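Local coordinates for protein glutathione S-transferase enzyme with thioredoxin-like domain (Xenorhabdus nematophila, PDB 4L8E) that binds glutathione and, from its family and fold, probably transfers it to electrophilic substrates as a glutathione S-transferase, at residues Ile29-Lys41 / Leu46-Ile60. Residues are numbered along the deposited sequence; the frame is centred on the assembly and turned at random.
With GSH (glutathione), chain D; GSH (glutathione), chain C; GSH (glutathione), chain B.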
ATOM      1  N   ILE A  29      22.682   6.952  -5.125  1.00 29.21           N
ATOM      2  CA  ILE A  29      21.356   6.304  -5.347  1.00 19.28           C
ATOM      3  C   ILE A  29      21.103   6.110  -6.849  1.00 27.53           C
ATOM      4  O   ILE A  29      21.136   7.086  -7.619  1.00 26.67           O
ATOM      5  CB  ILE A  29      20.144   7.126  -4.797  1.00 22.41           C
ATOM      6  CG1 ILE A  29      20.173   7.341  -3.263  1.00 23.62           C
ATOM      7  CG2 ILE A  29      18.824   6.464  -5.176  1.00 22.99           C
ATOM      8  CD1 ILE A  29      20.173   6.099  -2.462  1.00 29.10           C
ATOM      9  N   ASP A  30      20.851   4.868  -7.261  1.00 18.73           N
ATOM     10  CA  ASP A  30      20.449   4.563  -8.629  1.00 16.10           C
ATOM     11  C   ASP A  30      18.924   4.442  -8.615  1.00 15.96           C
ATOM     12  O   ASP A  30      18.373   3.673  -7.805  1.00 18.43           O
ATOM     13  CB  ASP A  30      21.046   3.251  -9.132  1.00 20.24           C
ATOM     14  CG  ASP A  30      22.535   3.326  -9.404  1.00 30.49           C
ATOM     15  OD1 ASP A  30      22.991   4.324  -9.975  1.00 26.84           O
ATOM     16  OD2 ASP A  30      23.238   2.349  -9.099  1.00 50.46           O
ATOM     17  N   LEU A  31      18.252   5.217  -9.471  1.00 16.09           N
ATOM     18  CA  LEU A  31      16.804   5.186  -9.569  1.00 15.98           C
ATOM     19  C   LEU A  31      16.361   4.614 -10.912  1.00 16.47           C
ATOM     20  O   LEU A  31      16.703   5.139 -11.968  1.00 18.35           O
ATOM     21  CB  LEU A  31      16.222   6.580  -9.383  1.00 15.15           C
ATOM     22  CG  LEU A  31      14.708   6.732  -9.569  1.00 17.23           C
ATOM     23  CD1 LEU A  31      13.869   5.876  -8.641  1.00 18.02           C
ATOM     24  CD2 LEU A  31      14.334   8.200  -9.462  1.00 22.79           C
ATOM     25  N   TYR A  32      15.603   3.534 -10.846  1.00 15.75           N
ATOM     26  CA  TYR A  32      15.016   2.902 -12.023  1.00 16.65           C
ATOM     27  C   TYR A  32      13.621   3.522 -12.214  1.00 15.71           C
ATOM     28  O   TYR A  32      12.760   3.451 -11.330  1.00 16.44           O
ATOM     29  CB  TYR A  32      15.009   1.372 -11.844  1.00 16.08           C
ATOM     30  CG  TYR A  32      16.409   0.873 -11.783  1.00 16.77           C
ATOM     31  CD1 TYR A  32      17.130   0.910 -10.591  1.00 16.40           C
ATOM     32  CD2 TYR A  32      17.058   0.444 -12.933  1.00 22.46           C
ATOM     33  CE1 TYR A  32      18.475   0.527 -10.553  1.00 20.68           C
ATOM     34  CE2 TYR A  32      18.379   0.035 -12.898  1.00 25.91           C
ATOM     35  CZ  TYR A  32      19.079   0.072 -11.709  1.00 30.39           C
ATOM     36  OH  TYR A  32      20.400  -0.326 -11.678  1.00 32.14           O
ATOM     37  N   TYR A  33      13.446   4.185 -13.366  1.00 16.04           N
ATOM     38  CA  TYR A  33      12.439   5.233 -13.496  1.00 17.45           C
ATOM     39  C   TYR A  33      11.744   5.273 -14.840  1.00 18.00           C
ATOM     40  O   TYR A  33      12.355   5.022 -15.869  1.00 21.76           O
ATOM     41  CB  TYR A  33      13.146   6.573 -13.319  1.00 18.48           C
ATOM     42  CG  TYR A  33      12.360   7.844 -13.617  1.00 19.52           C
ATOM     43  CD1 TYR A  33      11.591   8.462 -12.631  1.00 17.18           C
ATOM     44  CD2 TYR A  33      12.444   8.455 -14.845  1.00 20.68           C
ATOM     45  CE1 TYR A  33      10.912   9.657 -12.907  1.00 17.79           C
ATOM     46  CE2 TYR A  33      11.765   9.645 -15.129  1.00 19.91           C
ATOM     47  CZ  TYR A  33      10.983  10.226 -14.152  1.00 19.64           C
ATOM     48  OH  TYR A  33      10.329  11.408 -14.473  1.00 22.36           O
ATOM     49  N   ALA A  34      10.465   5.639 -14.801  1.00 14.51           N
ATOM     50  CA  ALA A  34       9.736   6.099 -15.970  1.00 18.67           C
ATOM     51  C   ALA A  34       8.923   7.309 -15.515  1.00 15.93           C
ATOM     52  O   ALA A  34       8.575   7.406 -14.342  1.00 16.82           O
ATOM     53  CB  ALA A  34       8.812   5.015 -16.515  1.00 25.40           C
ATOM     54  N   PRO A  35       8.634   8.228 -16.436  1.00 17.95           N
ATOM     55  CA  PRO A  35       7.877   9.436 -16.118  1.00 17.83           C
ATOM     56  C   PRO A  35       6.394   9.137 -15.996  1.00 16.39           C
ATOM     57  O   PRO A  35       5.606   9.363 -16.924  1.00 22.08           O
ATOM     58  CB  PRO A  35       8.152  10.338 -17.315  1.00 20.18           C
ATOM     59  CG  PRO A  35       8.392   9.382 -18.445  1.00 22.83           C
ATOM     60  CD  PRO A  35       9.153   8.260 -17.817  1.00 20.13           C
ATOM     61  N   THR A  36       6.047   8.631 -14.829  1.00 15.25           N
ATOM     62  CA  THR A  36       4.703   8.194 -14.487  1.00 15.27           C
ATOM     63  C   THR A  36       4.448   8.643 -13.051  1.00 15.97           C
ATOM     64  O   THR A  36       5.368   8.995 -12.347  1.00 14.50           O
ATOM     65  CB  THR A  36       4.650   6.674 -14.466  1.00 17.46           C
ATOM     66  OG1 THR A  36       5.540   6.194 -13.456  1.00 22.41           O
ATOM     67  CG2 THR A  36       5.026   6.072 -15.798  1.00 19.98           C
ATOM     68  N   PRO A  37       3.191   8.597 -12.597  1.00 14.99           N
ATOM     69  CA  PRO A  37       2.951   9.055 -11.214  1.00 15.95           C
ATOM     70  C   PRO A  37       3.859   8.423 -10.153  1.00 16.38           C
ATOM     71  O   PRO A  37       4.360   9.127  -9.263  1.00 14.89           O
ATOM     72  CB  PRO A  37       1.470   8.674 -11.011  1.00 15.78           C
ATOM     73  CG  PRO A  37       0.898   8.887 -12.409  1.00 18.51           C
ATOM     74  CD  PRO A  37       1.940   8.239 -13.274  1.00 17.33           C
ATOM     75  N   ASN A  38       4.089   7.116 -10.235  1.00 14.84           N
ATOM     76  CA  ASN A  38       4.891   6.433  -9.245  1.00 12.07           C
ATOM     77  C   ASN A  38       6.377   6.759  -9.354  1.00 14.02           C
ATOM     78  O   ASN A  38       7.064   6.780  -8.349  1.00 14.18           O
ATOM     79  CB  ASN A  38       4.609   4.956  -9.276  1.00 13.64           C
ATOM     80  CG  ASN A  38       3.170   4.666  -8.907  1.00 14.82           C
ATOM     81  OD1 ASN A  38       2.646   5.215  -7.919  1.00 14.85           O
ATOM     82  ND2 ASN A  38       2.526   3.842  -9.690  1.00 13.85           N
ATOM     83  N   GLY A  39       6.861   7.015 -10.571  1.00 13.44           N
ATOM     84  CA  GLY A  39       8.222   7.469 -10.746  1.00 14.36           C
ATOM     85  C   GLY A  39       8.451   8.859 -10.174  1.00 13.68           C
ATOM     86  O   GLY A  39       9.476   9.133  -9.526  1.00 14.60           O
ATOM     87  N   TYR A  40       7.492   9.753 -10.388  1.00 13.68           N
ATOM     88  CA  TYR A  40       7.623  11.137  -9.932  1.00 13.10           C
ATOM     89  C   TYR A  40       7.610  11.235  -8.409  1.00 14.90           C
ATOM     90  O   TYR A  40       8.204  12.141  -7.840  1.00 14.02           O
ATOM     91  CB  TYR A  40       6.515  12.021 -10.481  1.00 14.13           C
ATOM     92  CG  TYR A  40       6.709  12.417 -11.925  1.00 15.77           C
ATOM     93  CD1 TYR A  40       7.793  13.201 -12.316  1.00 15.88           C
ATOM     94  CD2 TYR A  40       5.811  12.020 -12.886  1.00 17.81           C
ATOM     95  CE1 TYR A  40       7.949  13.556 -13.649  1.00 19.92           C
ATOM     96  CE2 TYR A  40       5.978  12.356 -14.207  1.00 19.62           C
ATOM     97  CZ  TYR A  40       7.034  13.128 -14.576  1.00 18.77           C
ATOM     98  OH  TYR A  40       7.156  13.455 -15.914  1.00 23.97           O
ATOM     99  N   LYS A  41       6.967  10.292  -7.729  1.00 13.67           N
ATOM    100  CA  LYS A  41       7.025  10.311  -6.271  1.00 12.42           C
ATOM    101  C   LYS A  41       8.469  10.364  -5.798  1.00 12.80           C
ATOM    102  O   LYS A  41       8.795  11.067  -4.845  1.00 14.46           O
ATOM    103  CB  LYS A  41       6.384   9.069  -5.655  1.00 12.32           C
ATOM    104  CG  LYS A  41       4.903   8.902  -5.897  1.00 12.75           C
ATOM    105  CD  LYS A  41       4.476   7.562  -5.314  1.00 11.77           C
ATOM    106  CE  LYS A  41       3.019   7.236  -5.566  1.00 12.54           C
ATOM    107  NZ  LYS A  41       2.695   5.844  -5.070  1.00 14.13           N
ATOM    108  N   LEU A  46      13.699  13.132  -4.014  1.00 15.76           N
ATOM    109  CA  LEU A  46      15.146  13.333  -4.199  1.00 14.52           C
ATOM    110  C   LEU A  46      15.465  14.799  -4.509  1.00 15.52           C
ATOM    111  O   LEU A  46      16.495  15.345  -4.071  1.00 16.47           O
ATOM    112  CB  LEU A  46      15.667  12.400  -5.304  1.00 14.10           C
ATOM    113  CG  LEU A  46      15.629  10.912  -4.893  1.00 15.52           C
ATOM    114  CD1 LEU A  46      15.796  10.035  -6.123  1.00 17.54           C
ATOM    115  CD2 LEU A  46      16.695  10.602  -3.864  1.00 18.13           C
ATOM    116  N   GLU A  47      14.608  15.440  -5.283  1.00 15.66           N
ATOM    117  CA  GLU A  47      14.785  16.847  -5.601  1.00 16.94           C
ATOM    118  C   GLU A  47      14.566  17.771  -4.381  1.00 17.64           C
ATOM    119  O   GLU A  47      15.238  18.798  -4.246  1.00 19.36           O
ATOM    120  CB  GLU A  47      13.874  17.261  -6.744  1.00 19.85           C
ATOM    121  CG  GLU A  47      14.270  16.669  -8.111  1.00 17.11           C
ATOM    122  CD  GLU A  47      15.619  17.143  -8.643  1.00 20.16           C
ATOM    123  OE1 GLU A  47      16.024  18.292  -8.364  1.00 20.32           O
ATOM    124  OE2 GLU A  47      16.249  16.364  -9.405  1.00 22.54           O
ATOM    125  N   GLU A  48      13.630  17.395  -3.508  1.00 18.63           N
ATOM    126  CA  GLU A  48      13.422  18.134  -2.255  1.00 17.78           C
ATOM    127  C   GLU A  48      14.656  18.075  -1.349  1.00 18.32           C
ATOM    128  O   GLU A  48      15.054  19.082  -0.757  1.00 21.53           O
ATOM    129  CB  GLU A  48      12.212  17.583  -1.488  1.00 17.86           C
ATOM    130  CG  GLU A  48      10.872  17.830  -2.135  1.00 18.81           C
ATOM    131  CD  GLU A  48      10.349  19.264  -1.988  1.00 21.65           C
ATOM    132  OE1 GLU A  48      11.008  20.146  -1.368  1.00 21.76           O
ATOM    133  OE2 GLU A  48       9.242  19.517  -2.518  1.00 25.34           O
ATOM    134  N   VAL A  49      15.278  16.906  -1.251  0.65 17.79           N
ATOM    135  CA  VAL A  49      16.402  16.746  -0.341  0.65 19.03           C
ATOM    136  C   VAL A  49      17.718  17.178  -0.982  0.65 22.19           C
ATOM    137  O   VAL A  49      18.625  17.624  -0.293  0.65 23.71           O
ATOM    138  CB  VAL A  49      16.510  15.296   0.151  0.65 20.45           C
ATOM    139  CG1 VAL A  49      17.780  15.099   0.945  0.65 28.56           C
ATOM    140  CG2 VAL A  49      15.317  14.948   0.982  0.65 19.44           C
ATOM    141  N   GLY A  50      17.811  17.054  -2.304  1.00 22.47           N
ATOM    142  CA  GLY A  50      19.062  17.338  -3.001  1.00 19.51           C
ATOM    143  C   GLY A  50      20.051  16.193  -2.901  1.00 18.09           C
ATOM    144  O   GLY A  50      21.272  16.406  -2.932  1.00 24.38           O
ATOM    145  N   LEU A  51      19.524  14.979  -2.773  1.00 20.00           N
ATOM    146  CA  LEU A  51      20.355  13.788  -2.677  1.00 21.86           C
ATOM    147  C   LEU A  51      20.762  13.404  -4.091  1.00 20.54           C
ATOM    148  O   LEU A  51      19.901  13.272  -4.958  1.00 20.73           O
ATOM    149  CB  LEU A  51      19.528  12.660  -2.048  1.00 27.68           C
ATOM    150  CG  LEU A  51      20.232  11.494  -1.383  1.00 37.44           C
ATOM    151  CD1 LEU A  51      21.094  11.963  -0.223  1.00 44.13           C
ATOM    152  CD2 LEU A  51      19.176  10.506  -0.911  1.00 29.13           C
ATOM    153  N   PRO A  52      22.070  13.240  -4.344  1.00 21.79           N
ATOM    154  CA  PRO A  52      22.447  12.849  -5.708  1.00 25.85           C
ATOM    155  C   PRO A  52      21.868  11.518  -6.130  1.00 26.43           C
ATOM    156  O   PRO A  52      21.830  10.563  -5.336  1.00 23.21           O
ATOM    157  CB  PRO A  52      23.975  12.753  -5.644  1.00 26.94           C
ATOM    158  CG  PRO A  52      24.379  13.497  -4.443  1.00 34.55           C
ATOM    159  CD  PRO A  52      23.244  13.398  -3.472  1.00 27.45           C
ATOM    160  N   TYR A  53      21.422  11.452  -7.376  1.00 22.20           N
ATOM    161  CA  TYR A  53      20.927  10.213  -7.956  1.00 20.53           C
ATOM    162  C   TYR A  53      21.209  10.092  -9.439  1.00 24.02           C
ATOM    163  O   TYR A  53      21.398  11.089 -10.132  1.00 25.87           O
ATOM    164  CB  TYR A  53      19.426  10.060  -7.712  1.00 19.17           C
ATOM    165  CG  TYR A  53      18.521  11.087  -8.361  1.00 19.04           C
ATOM    166  CD1 TYR A  53      18.332  12.351  -7.797  1.00 19.04           C
ATOM    167  CD2 TYR A  53      17.791  10.770  -9.492  1.00 21.72           C
ATOM    168  CE1 TYR A  53      17.448  13.270  -8.372  1.00 19.56           C
ATOM    169  CE2 TYR A  53      16.937  11.681 -10.076  1.00 21.19           C
ATOM    170  CZ  TYR A  53      16.753  12.925  -9.497  1.00 18.43           C
ATOM    171  OH  TYR A  53      15.873  13.809 -10.091  1.00 22.18           O
ATOM    172  N   THR A  54      21.248   8.855  -9.915  1.00 19.16           N
ATOM    173  CA  THR A  54      21.426   8.562 -11.336  1.00 21.29           C
ATOM    174  C   THR A  54      20.156   7.914 -11.835  1.00 28.18           C
ATOM    175  O   THR A  54      19.700   6.910 -11.276  1.00 24.57           O
ATOM    176  CB  THR A  54      22.617   7.609 -11.594  1.00 25.32           C
ATOM    177  OG1 THR A  54      23.839   8.210 -11.133  1.00 27.34           O
ATOM    178  CG2 THR A  54      22.753   7.296 -13.098  1.00 24.75           C
ATOM    179  N   ILE A  55      19.561   8.486 -12.877  1.00 22.37           N
ATOM    180  CA  ILE A  55      18.399   7.855 -13.486  1.00 21.19           C
ATOM    181  C   ILE A  55      18.788   6.741 -14.458  1.00 23.63           C
ATOM    182  O   ILE A  55      19.602   6.934 -15.355  1.00 27.59           O
ATOM    183  CB  ILE A  55      17.529   8.889 -14.243  1.00 29.16           C
ATOM    184  CG1 ILE A  55      16.994   9.931 -13.258  1.00 36.43           C
ATOM    185  CG2 ILE A  55      16.411   8.189 -15.012  1.00 27.43           C
ATOM    186  CD1 ILE A  55      15.748  10.636 -13.716  1.00 49.69           C
ATOM    187  N   HIS A  56      18.192   5.575 -14.244  1.00 20.34           N
ATOM    188  CA  HIS A  56      18.263   4.442 -15.149  1.00 22.30           C
ATOM    189  C   HIS A  56      16.895   4.318 -15.775  1.00 20.98           C
ATOM    190  O   HIS A  56      15.975   3.794 -15.170  1.00 20.56           O
ATOM    191  CB  HIS A  56      18.592   3.153 -14.386  1.00 25.93           C
ATOM    192  CG  HIS A  56      19.988   3.109 -13.858  1.00 36.01           C
ATOM    193  ND1 HIS A  56      20.428   3.932 -12.842  1.00 34.67           N
ATOM    194  CD2 HIS A  56      21.052   2.351 -14.217  1.00 36.73           C
ATOM    195  CE1 HIS A  56      21.702   3.682 -12.598  1.00 30.71           C
ATOM    196  NE2 HIS A  56      22.104   2.727 -13.415  1.00 41.10           N
ATOM    197  N   PRO A  57      16.728   4.836 -16.994  1.00 20.60           N
ATOM    198  CA  PRO A  57      15.386   4.782 -17.575  1.00 21.88           C
ATOM    199  C   PRO A  57      14.956   3.378 -17.916  1.00 25.44           C
ATOM    200  O   PRO A  57      15.703   2.617 -18.538  1.00 28.18           O
ATOM    201  CB  PRO A  57      15.550   5.582 -18.880  1.00 29.40           C
ATOM    202  CG  PRO A  57      16.992   5.508 -19.171  1.00 31.24           C
ATOM    203  CD  PRO A  57      17.674   5.549 -17.867  1.00 27.84           C
ATOM    204  N   ILE A  58      13.731   3.058 -17.540  1.00 18.85           N
ATOM    205  CA  ILE A  58      13.106   1.789 -17.866  1.00 19.36           C
ATOM    206  C   ILE A  58      11.961   2.119 -18.804  1.00 21.44           C
ATOM    207  O   ILE A  58      11.010   2.793 -18.429  1.00 22.69           O
ATOM    208  CB  ILE A  58      12.613   1.064 -16.578  1.00 22.25           C
ATOM    209  CG1 ILE A  58      13.790   0.681 -15.677  1.00 22.36           C
ATOM    210  CG2 ILE A  58      11.728  -0.168 -16.909  1.00 21.72           C
ATOM    211  CD1 ILE A  58      14.795  -0.297 -16.284  1.00 28.15           C
ATOM    212  N   ASP A  59      12.062   1.665 -20.055  1.00 21.01           N
ATOM    213  CA  ASP A  59      11.022   1.928 -21.022  1.00 21.40           C
ATOM    214  C   ASP A  59       9.927   0.908 -20.821  1.00 21.18           C
ATOM    215  O   ASP A  59      10.039  -0.217 -21.285  1.00 21.47           O
ATOM    216  CB  ASP A  59      11.598   1.837 -22.444  1.00 20.61           C
ATOM    217  CG  ASP A  59      10.588   2.207 -23.515  1.00 27.78           C
ATOM    218  OD1 ASP A  59       9.374   2.198 -23.222  1.00 26.01           O
ATOM    219  OD2 ASP A  59      11.019   2.457 -24.668  1.00 29.44           O
ATOM    220  N   ILE A  60       8.890   1.276 -20.066  1.00 20.16           N
ATOM    221  CA  ILE A  60       7.868   0.313 -19.738  1.00 19.01           C
ATOM    222  C   ILE A  60       7.007  -0.021 -20.961  1.00 21.68           C
ATOM    223  O   ILE A  60       6.392  -1.069 -20.996  1.00 22.75           O
ATOM    224  CB  ILE A  60       7.032   0.729 -18.489  1.00 21.12           C
ATOM    225  CG1 ILE A  60       6.419   2.102 -18.640  1.00 27.54           C
ATOM    226  CG2 ILE A  60       7.917   0.687 -17.239  1.00 21.54           C
ATOM    227  CD1 ILE A  60       5.532   2.479 -17.417  1.00 38.85           C
TER
HETATM  228  CG1 GSH D 303       3.469  11.717 -16.842  1.00 42.21           C
HETATM  229  CD1 GSH D 303       2.280  11.320 -15.974  1.00 44.20           C
HETATM  230  OE1 GSH D 303       2.302  11.528 -14.762  1.00 28.04           O
HETATM  231  N2  GSH D 303       1.131  10.699 -16.659  1.00 47.36           N
HETATM  232  CA2 GSH D 303      -0.059  10.258 -15.992  1.00 41.15           C
HETATM  233  C2  GSH D 303      -0.171   8.756 -16.171  1.00 45.58           C
HETATM  234  O2  GSH D 303      -1.211   8.179 -15.821  1.00 53.94           O
HETATM  235  CB2 GSH D 303      -1.285  10.939 -16.527  1.00 45.20           C
HETATM  236  SG2 GSH D 303      -1.412  12.574 -15.830  1.00 49.81           S
HETATM  237  N3  GSH D 303       0.931   7.972 -16.740  1.00 43.74           N
HETATM  238  CA3 GSH D 303       0.805   6.521 -16.866  1.00 55.11           C
HETATM  239  C3  GSH D 303      -0.164   6.059 -17.908  1.00 62.61           C
HETATM  240  O31 GSH D 303      -0.559   4.862 -17.881  1.00 59.17           O
HETATM  241  O32 GSH D 303      -0.581   6.833 -18.808  1.00 69.76           O
HETATM  242  N1  GSH C 302       2.589  -0.215  -5.965  1.00 12.16           N
HETATM  243  CA1 GSH C 302       3.648   0.162  -6.896  1.00 12.37           C
HETATM  244  C1  GSH C 302       4.436   1.312  -6.329  1.00 13.97           C
HETATM  245  O11 GSH C 302       5.668   1.456  -6.621  1.00 13.00           O
HETATM  246  O12 GSH C 302       3.891   2.142  -5.520  1.00 15.91           O
HETATM  247  CB1 GSH C 302       3.062   0.516  -8.235  1.00 13.36           C
HETATM  248  CG1 GSH C 302       4.124   0.768  -9.293  1.00 12.94           C
HETATM  249  CD1 GSH C 302       3.523   0.829 -10.681  1.00 14.70           C
HETATM  250  OE1 GSH C 302       2.335   0.663 -10.908  1.00 14.05           O
HETATM  251  N2  GSH C 302       4.448   1.055 -11.741  1.00 14.41           N
HETATM  252  CA2 GSH C 302       4.056   1.139 -13.098  1.00 14.75           C
HETATM  253  C2  GSH C 302       4.845   0.098 -13.852  1.00 16.36           C
HETATM  254  O2  GSH C 302       6.075  -0.086 -13.720  1.00 15.09           O
HETATM  255  CB2 GSH C 302       4.353   2.466 -13.715  1.00 13.62           C
HETATM  256  SG2 GSH C 302       3.579   3.773 -12.803  1.00 20.44           S
HETATM  257  N3  GSH C 302       4.109  -0.738 -14.741  1.00 16.55           N
HETATM  258  CA3 GSH C 302       4.836  -1.743 -15.491  1.00 16.24           C
HETATM  259  C3  GSH C 302       3.992  -2.950 -15.692  1.00 24.09           C
HETATM  260  O31 GSH C 302       4.396  -3.803 -16.518  1.00 21.11           O
HETATM  261  O32 GSH C 302       2.916  -3.103 -15.037  1.00 21.09           O
HETATM  262  N1  GSH B 301       0.059  -3.440 -16.354  1.00 25.27           N
HETATM  263  CA1 GSH B 301      -0.448  -2.180 -15.959  1.00 27.91           C
HETATM  264  C1  GSH B 301      -1.936  -2.161 -16.171  1.00 43.39           C
HETATM  265  O11 GSH B 301      -2.465  -2.916 -17.047  1.00 37.00           O
HETATM  266  O12 GSH B 301      -2.661  -1.373 -15.484  1.00 37.30           O
HETATM  267  CB1 GSH B 301       0.181  -1.129 -16.790  1.00 23.03           C
HETATM  268  CG1 GSH B 301      -0.306   0.268 -16.459  1.00 23.10           C
HETATM  269  CD1 GSH B 301       0.328   0.796 -15.188  1.00 21.86           C
HETATM  270  OE1 GSH B 301       1.392   0.371 -14.796  1.00 22.69           O
HETATM  271  N2  GSH B 301      -0.390   1.816 -14.448  1.00 21.84           N
HETATM  272  CA2 GSH B 301       0.147   2.366 -13.247  1.00 18.94           C
HETATM  273  C2  GSH B 301      -0.817   2.031 -12.119  1.00 17.37           C
HETATM  274  O2  GSH B 301      -2.045   1.950 -12.272  1.00 19.79           O
HETATM  275  CB2 GSH B 301       0.289   3.841 -13.330  1.00 22.49           C
HETATM  276  SG2 GSH B 301       1.553   4.296 -14.528  1.00 30.91           S
HETATM  277  N3  GSH B 301      -0.285   1.767 -10.826  1.00 17.63           N
HETATM  278  CA3 GSH B 301      -1.204   1.442  -9.763  1.00 17.61           C
HETATM  279  C3  GSH B 301      -0.627   1.866  -8.472  1.00 18.65           C
HETATM  280  O31 GSH B 301       0.171   2.837  -8.437  1.00 17.29           O
HETATM  281  O32 GSH B 301      -0.952   1.231  -7.428  1.00 17.48           O
HETATM  282  O   HOH W   1      24.156   7.604  -8.001  1.00 36.12           O
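His56 lies alongside Tyr32 on one face of the sheet, the tyrosine over one face of the imidazole. Its CB comes 3.4 Å from Tyr32 CD2, and the two rings meet obliquely, planes 31° apart. At the imidazole's edge Asp30 OD1 lies 3.0 Å from His56 CE1, the carboxylate turned 74° to the ring; OD2 is hydrogen-bonded to His85 NE2. Beneath these side chains strands 30-33 and 54-57 run parallel, laced by five backbone hydrogen bonds from Thr54 N to Ile29 O through to Ile58 N to Tyr33 O. On the opposite face, Leu31 CD2 seats in the notch where Leu46 CD1 lies over a face of the Tyr53 ring, 4.1 Å from Leu46 CD1. Tyr53 OH is tied to Glu47 OE2 (2.7 Å), which helps fix the ring beside this packing. Further along, Tyr33, CG anti to the backbone N (chi1 171°), lays a ring face under Ile55 CD1. This is the first beta-alpha-beta unit of the thioredoxin-like domain, joined by helix 37-49. Where the strands give out, Thr36 CG2 and Ile60 CD1 meet tip to tip at 4.0 Å. Thr36 OG1 caps the helix through Gly39 N, so the apolar contact and the helix cap converge on a residue that lines the glutathione pocket; OG1 sits 3.2 Å from SG2 of the chain C glutathione, a geometry consistent with a polar group facing the sulfur.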